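Local coordinates for protein response regulator receiver modulated diguanylate cyclase with PAS/PAC sensor (Desulfovibrio desulfuricans subsp. desulfuricans, PDB 3CG0) that probably receives a phosphoryl signal through its CheY-like receiver domain, the part present here, to control a diguanylate cyclase that makes the second messenger cyclic di-GMP, at residues S90-V94 / E95-R99; D116-H119 / R120-M124. All blocks are in the same frame, centred on the assembly; numbering follows the deposited sequence.

Contact 1: residues S90-V94 / E95-R99; sequences SSQDV and ETFQR
The carbonyl of Asp93 meets the backbone N of Thr96 at 2.9 Å (N-H...O angle 139°) where the loop 90-94 runs into helix 94-101, with Asp93 at the N-cap position; the backbone bond from Gln98 N to Val94 O is weak. Asp93 O takes a second donor, the hydroxyl OG1 of Thr96, 2.8 Å away. That hydroxyl lies in the carbonyl plane on a lone pair, whereas the amide of Thr96 comes from above the plane, so the two donors grip one oxygen from different directions. Phe97 N adds a weak bond to the same Asp93 O, at 3.4 Å. The chi1 of Thr96, 63°, sets OG1 between its own N and carbonyl carbon and swings CG2 to within 3.3 Å of Asp93 OD2, the two side chains crossing at about a right angle. Beside them the carboxylates of Asp93 and Glu95 stand with planes 78° apart, and OD1 of Asp93 is 4.2 Å from OE1 of Glu95, a proximity that may raise the proton affinity of either. Phe97 points back toward the loop and turns its ring edge to it, CE2 of Phe97 3.8 Å from Ser91 O; the ring also packs edge-to-face with Tyr108 and against Leu131 of the second subunit. In the parallel five-stranded, CheY-like receiver fold, this is the loop-to-helix turn that follows strand 85-89 and starts helix 94-101.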
ATOM      1  N   SER C  90       7.874  36.355   7.632  1.00 77.70           N
ATOM      2  CA  SER C  90       8.524  37.163   8.657  1.00 85.85           C
ATOM      3  C   SER C  90       7.495  37.875   9.530  1.00 89.82           C
ATOM      4  O   SER C  90       7.531  37.770  10.756  1.00 89.35           O
ATOM      5  CB  SER C  90       9.466  38.184   8.016  1.00 86.11           C
ATOM      6  OG  SER C  90       8.794  38.951   7.032  1.00 85.59           O
ATOM      7  N   SER C  91       6.582  38.599   8.892  1.00 95.31           N
ATOM      8  CA  SER C  91       5.636  39.451   9.619  1.00 99.45           C
ATOM      9  C   SER C  91       4.495  38.647  10.253  1.00100.83           C
ATOM     10  O   SER C  91       4.480  37.414  10.186  1.00101.04           O
ATOM     11  CB  SER C  91       5.097  40.553   8.694  1.00101.60           C
ATOM     12  OG  SER C  91       4.331  41.518   9.397  1.00103.92           O
ATOM     13  N   GLN C  92       3.552  39.359  10.869  1.00102.88           N
ATOM     14  CA  GLN C  92       2.469  38.747  11.642  1.00103.63           C
ATOM     15  C   GLN C  92       1.070  39.258  11.262  1.00101.23           C
ATOM     16  O   GLN C  92       0.143  39.182  12.081  1.00102.89           O
ATOM     17  CB  GLN C  92       2.715  38.966  13.141  1.00106.09           C
ATOM     18  CG  GLN C  92       3.573  37.904  13.818  1.00109.44           C
ATOM     19  CD  GLN C  92       2.749  36.765  14.395  1.00113.57           C
ATOM     20  OE1 GLN C  92       2.157  35.971  13.661  1.00114.52           O
ATOM     21  NE2 GLN C  92       2.713  36.677  15.721  1.00114.06           N
ATOM     22  N   ASP C  93       0.916  39.765  10.036  1.00 95.63           N
ATOM     23  CA  ASP C  93      -0.379  40.282   9.579  1.00 90.34           C
ATOM     24  C   ASP C  93      -1.391  39.157   9.392  1.00 85.58           C
ATOM     25  O   ASP C  93      -1.371  38.454   8.379  1.00 84.75           O
ATOM     26  CB  ASP C  93      -0.245  41.109   8.290  1.00 92.15           C
ATOM     27  CG  ASP C  93      -1.529  41.877   7.943  1.00 92.44           C
ATOM     28  OD1 ASP C  93      -2.325  42.177   8.859  1.00 89.52           O
ATOM     29  OD2 ASP C  93      -1.741  42.191   6.752  1.00 90.90           O
ATOM     30  N   VAL C  94      -2.264  39.015  10.390  1.00 80.43           N
ATOM     31  CA  VAL C  94      -3.307  37.982  10.447  1.00 77.01           C
ATOM     32  C   VAL C  94      -4.082  37.898   9.133  1.00 75.81           C
ATOM     33  O   VAL C  94      -4.286  36.810   8.597  1.00 76.35           O
ATOM     34  CB  VAL C  94      -4.294  38.243  11.633  1.00 79.17           C
ATOM     35  CG1 VAL C  94      -5.357  37.141  11.742  1.00 72.65           C
ATOM     36  CG2 VAL C  94      -3.529  38.393  12.956  1.00 80.54           C
ATOM     37  N   GLU C  95      -4.458  39.063   8.611  1.00 71.51           N
ATOM     38  CA  GLU C  95      -5.184  39.205   7.359  1.00 70.36           C
ATOM     39  C   GLU C  95      -4.534  38.498   6.165  1.00 69.34           C
ATOM     40  O   GLU C  95      -5.244  37.947   5.333  1.00 68.50           O
ATOM     41  CB  GLU C  95      -5.343  40.692   7.047  1.00 76.10           C
ATOM     42  CG  GLU C  95      -6.744  41.117   6.647  1.00 86.79           C
ATOM     43  CD  GLU C  95      -7.073  42.544   7.084  1.00 94.43           C
ATOM     44  OE1 GLU C  95      -6.143  43.293   7.468  1.00 92.81           O
ATOM     45  OE2 GLU C  95      -8.268  42.915   7.046  1.00 93.71           O
ATOM     46  N   THR C  96      -3.200  38.509   6.077  1.00 66.79           N
ATOM     47  CA  THR C  96      -2.510  37.864   4.946  1.00 62.98           C
ATOM     48  C   THR C  96      -2.461  36.350   5.093  1.00 59.70           C
ATOM     49  O   THR C  96      -2.545  35.634   4.096  1.00 54.66           O
ATOM     50  CB  THR C  96      -1.080  38.408   4.687  1.00 64.48           C
ATOM     51  OG1 THR C  96      -0.240  38.134   5.814  1.00 70.30           O
ATOM     52  CG2 THR C  96      -1.101  39.903   4.394  1.00 56.28           C
ATOM     53  N   PHE C  97      -2.341  35.875   6.334  1.00 58.53           N
ATOM     54  CA  PHE C  97      -2.448  34.445   6.645  1.00 60.15           C
ATOM     55  C   PHE C  97      -3.846  33.874   6.405  1.00 63.91           C
ATOM     56  O   PHE C  97      -3.996  32.661   6.257  1.00 68.86           O
ATOM     57  CB  PHE C  97      -2.019  34.161   8.085  1.00 60.37           C
ATOM     58  CG  PHE C  97      -0.539  34.289   8.315  1.00 59.95           C
ATOM     59  CD1 PHE C  97       0.357  33.421   7.689  1.00 63.05           C
ATOM     60  CD2 PHE C  97      -0.039  35.265   9.164  1.00 63.44           C
ATOM     61  CE1 PHE C  97       1.726  33.537   7.899  1.00 63.33           C
ATOM     62  CE2 PHE C  97       1.334  35.388   9.383  1.00 65.25           C
ATOM     63  CZ  PHE C  97       2.216  34.524   8.745  1.00 63.01           C
ATOM     64  N   GLN C  98      -4.859  34.744   6.380  1.00 65.07           N
ATOM     65  CA  GLN C  98      -6.221  34.349   6.010  1.00 66.55           C
ATOM     66  C   GLN C  98      -6.282  34.062   4.518  1.00 63.81           C
ATOM     67  O   GLN C  98      -6.860  33.056   4.108  1.00 64.58           O
ATOM     68  CB  GLN C  98      -7.252  35.437   6.347  1.00 69.83           C
ATOM     69  CG  GLN C  98      -7.247  35.946   7.776  1.00 74.53           C
ATOM     70  CD  GLN C  98      -8.290  35.293   8.645  1.00 81.66           C
ATOM     71  OE1 GLN C  98      -8.223  34.097   8.939  1.00 85.38           O
ATOM     72  NE2 GLN C  98      -9.258  36.086   9.081  1.00 79.72           N
ATOM     73  N   ARG C  99      -5.692  34.947   3.710  1.00 60.71           N
ATOM     74  CA  ARG C  99      -5.684  34.768   2.256  1.00 61.10           C
ATOM     75  C   ARG C  99      -4.729  33.658   1.841  1.00 58.55           C
ATOM     76  O   ARG C  99      -4.946  32.994   0.830  1.00 62.39           O
ATOM     77  CB  ARG C  99      -5.307  36.049   1.504  1.00 62.22           C
ATOM     78  CG  ARG C  99      -5.651  37.348   2.186  1.00 65.52           C
ATOM     79  CD  ARG C  99      -5.945  38.474   1.198  1.00 65.87           C
ATOM     80  NE  ARG C  99      -5.288  38.338  -0.104  1.00 63.81           N
ATOM     81  CZ  ARG C  99      -4.120  38.888  -0.431  1.00 62.37           C
ATOM     82  NH1 ARG C  99      -3.431  39.604   0.450  1.00 52.76           N
ATOM     83  NH2 ARG C  99      -3.631  38.707  -1.651  1.00 64.73           N
TER

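Contact 2: residues D116-H119 / R120-M124; sequences DTLH and RSIEM
On helix 115-132, NH2 of Arg120 forms a salt bridge to OE2 of Glu123 at 2.7 Å, although the hydrogen bond within it is weak, and the ring of His119 meets both of these side chains. The carboxylate carbon of Glu123 lies in the guanidinium plane at its edge. NE of Arg120 forms a salt bridge with Asp116 of the second subunit, and OD2 of Asp116 does so with NH1 of Arg120 of that subunit. His119 and Arg120 cross at a slant, the ring inclined 37° to the guanidinium, and His119 CD2 rests 3.7 Å from Arg120 CD. Glu123 CG lies over one face of the His119 ring, 4.2 Å from the centroid and 27° off the normal, a CH-pi contact. With CG anti to its backbone N (chi1 172°), the imidazole of His119 is carried to the helix flank where it lies against both chains, beside their salt bridge. The i to i+4 backbone bonds are regular, as from Glu123 N to His119 O at 3.1 Å. On the inner side, Leu118 and Ile122 lie side by side and point the same way, CD1 to CD1 4.1 Å, and both lean on Leu29 of helix 19-32, while Thr117 and Ser121 touch Leu109 of strand 107-110. The helix is thus amphipathic: one flank is apolar and fitted to the domain core, and the other carries charges shared with the second subunit, consistent with an electrostatic component to that interface.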
ATOM      1  N   ASP C 116      17.484  22.147   8.358  1.00 58.61           N
ATOM      2  CA  ASP C 116      16.931  20.817   8.608  1.00 60.93           C
ATOM      3  C   ASP C 116      15.401  20.800   8.532  1.00 59.04           C
ATOM      4  O   ASP C 116      14.816  19.817   8.084  1.00 57.28           O
ATOM      5  CB  ASP C 116      17.464  20.219   9.927  1.00 66.45           C
ATOM      6  CG  ASP C 116      16.641  20.616  11.140  1.00 74.86           C
ATOM      7  OD1 ASP C 116      15.942  19.740  11.702  1.00 81.92           O
ATOM      8  OD2 ASP C 116      16.687  21.801  11.529  1.00 84.42           O
ATOM      9  N   THR C 117      14.771  21.906   8.933  1.00 56.57           N
ATOM     10  CA  THR C 117      13.330  22.091   8.776  1.00 58.12           C
ATOM     11  C   THR C 117      12.991  22.281   7.302  1.00 53.58           C
ATOM     12  O   THR C 117      12.021  21.719   6.801  1.00 53.88           O
ATOM     13  CB  THR C 117      12.816  23.312   9.560  1.00 58.43           C
ATOM     14  OG1 THR C 117      13.529  23.424  10.796  1.00 67.04           O
ATOM     15  CG2 THR C 117      11.323  23.175   9.845  1.00 60.02           C
ATOM     16  N   LEU C 118      13.808  23.076   6.622  1.00 53.07           N
ATOM     17  CA  LEU C 118      13.692  23.318   5.193  1.00 48.17           C
ATOM     18  C   LEU C 118      13.717  22.007   4.408  1.00 54.00           C
ATOM     19  O   LEU C 118      12.872  21.780   3.544  1.00 54.73           O
ATOM     20  CB  LEU C 118      14.838  24.233   4.745  1.00 48.82           C
ATOM     21  CG  LEU C 118      14.965  24.626   3.282  1.00 40.67           C
ATOM     22  CD1 LEU C 118      13.686  25.293   2.856  1.00 30.33           C
ATOM     23  CD2 LEU C 118      16.175  25.539   3.093  1.00 40.99           C
ATOM     24  N   HIS C 119      14.669  21.139   4.740  1.00 53.18           N
ATOM     25  CA  HIS C 119      14.830  19.868   4.050  1.00 51.75           C
ATOM     26  C   HIS C 119      13.648  18.914   4.231  1.00 50.23           C
ATOM     27  O   HIS C 119      13.189  18.305   3.265  1.00 57.38           O
ATOM     28  CB  HIS C 119      16.116  19.181   4.498  1.00 55.02           C
ATOM     29  CG  HIS C 119      16.258  17.791   3.970  1.00 57.20           C
ATOM     30  ND1 HIS C 119      16.402  17.517   2.627  1.00 56.65           N
ATOM     31  CD2 HIS C 119      16.252  16.592   4.601  1.00 57.73           C
ATOM     32  CE1 HIS C 119      16.489  16.212   2.451  1.00 59.63           C
ATOM     33  NE2 HIS C 119      16.400  15.627   3.633  1.00 68.80           N
ATOM     34  N   ARG C 120      13.162  18.794   5.464  1.00 50.01           N
ATOM     35  CA  ARG C 120      12.035  17.914   5.782  1.00 50.02           C
ATOM     36  C   ARG C 120      10.702  18.423   5.225  1.00 51.16           C
ATOM     37  O   ARG C 120       9.869  17.625   4.794  1.00 55.68           O
ATOM     38  CB  ARG C 120      11.926  17.667   7.301  1.00 51.40           C
ATOM     39  CG  ARG C 120      13.096  16.884   7.924  1.00 54.15           C
ATOM     40  CD  ARG C 120      13.550  15.724   7.035  1.00 62.31           C
ATOM     41  NE  ARG C 120      14.419  14.763   7.719  1.00 57.83           N
ATOM     42  CZ  ARG C 120      15.003  13.726   7.118  1.00 61.39           C
ATOM     43  NH1 ARG C 120      15.774  12.897   7.814  1.00 58.42           N
ATOM     44  NH2 ARG C 120      14.822  13.513   5.820  1.00 58.08           N
ATOM     45  N   SER C 121      10.508  19.743   5.239  1.00 43.07           N
ATOM     46  CA  SER C 121       9.315  20.367   4.664  1.00 40.73           C
ATOM     47  C   SER C 121       9.179  20.081   3.189  1.00 37.24           C
ATOM     48  O   SER C 121       8.103  19.707   2.735  1.00 37.72           O
ATOM     49  CB  SER C 121       9.362  21.869   4.868  1.00 34.49           C
ATOM     50  OG  SER C 121       9.625  22.144   6.216  1.00 48.16           O
ATOM     51  N   ILE C 122      10.281  20.238   2.458  1.00 34.07           N
ATOM     52  CA  ILE C 122      10.332  19.980   1.013  1.00 37.55           C
ATOM     53  C   ILE C 122      10.082  18.506   0.683  1.00 40.49           C
ATOM     54  O   ILE C 122       9.301  18.194  -0.224  1.00 39.02           O
ATOM     55  CB  ILE C 122      11.681  20.475   0.414  1.00 33.35           C
ATOM     56  CG1 ILE C 122      11.758  22.006   0.490  1.00 38.64           C
ATOM     57  CG2 ILE C 122      11.856  20.015  -1.008  1.00 35.66           C
ATOM     58  CD1 ILE C 122      12.980  22.608  -0.192  1.00 38.33           C
ATOM     59  N   GLU C 123      10.739  17.613   1.429  1.00 42.54           N
ATOM     60  CA  GLU C 123      10.529  16.169   1.300  1.00 42.30           C
ATOM     61  C   GLU C 123       9.069  15.796   1.513  1.00 38.88           C
ATOM     62  O   GLU C 123       8.470  15.111   0.680  1.00 41.88           O
ATOM     63  CB  GLU C 123      11.406  15.393   2.287  1.00 41.62           C
ATOM     64  CG  GLU C 123      12.822  15.105   1.791  1.00 46.19           C
ATOM     65  CD  GLU C 123      13.544  14.012   2.595  1.00 57.97           C
ATOM     66  OE1 GLU C 123      14.534  13.452   2.064  1.00 65.77           O
ATOM     67  OE2 GLU C 123      13.134  13.718   3.747  1.00 57.48           O
ATOM     68  N   MET C 124       8.501  16.282   2.610  1.00 39.38           N
ATOM     69  CA  MET C 124       7.110  16.001   2.965  1.00 43.13           C
ATOM     70  C   MET C 124       6.101  16.626   2.003  1.00 35.77           C
ATOM     71  O   MET C 124       5.078  16.025   1.718  1.00 41.54           O
ATOM     72  CB  MET C 124       6.814  16.463   4.393  1.00 49.03           C
ATOM     73  CG  MET C 124       7.302  15.552   5.526  1.00 54.28           C
ATOM     74  SD  MET C 124       6.357  14.019   5.655  1.00 67.92           S
ATOM     75  CE  MET C 124       7.452  12.852   4.822  1.00 75.16           C
TER

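Following the chain, contact 1 comes first: strand 85-89 ends, the loop 90-94 turns, and helix 94-101 begins, so the contact is the turn itself, at the surface. Strand 107-110, outermost in the sheet of this chain, intervenes before contact 2, which lies wholly within helix 115-132 and closes no loop. The two are therefore in series, neither nested nor crossed, with centres about 22 Å apart and nearest atoms about 13 Å apart. Strand 107-110 links their surroundings, Tyr108 meeting Phe97 of contact 1 and Leu109 touching side chains of contact 2. Both also reach the second subunit, placing the two helices at the same subunit boundary.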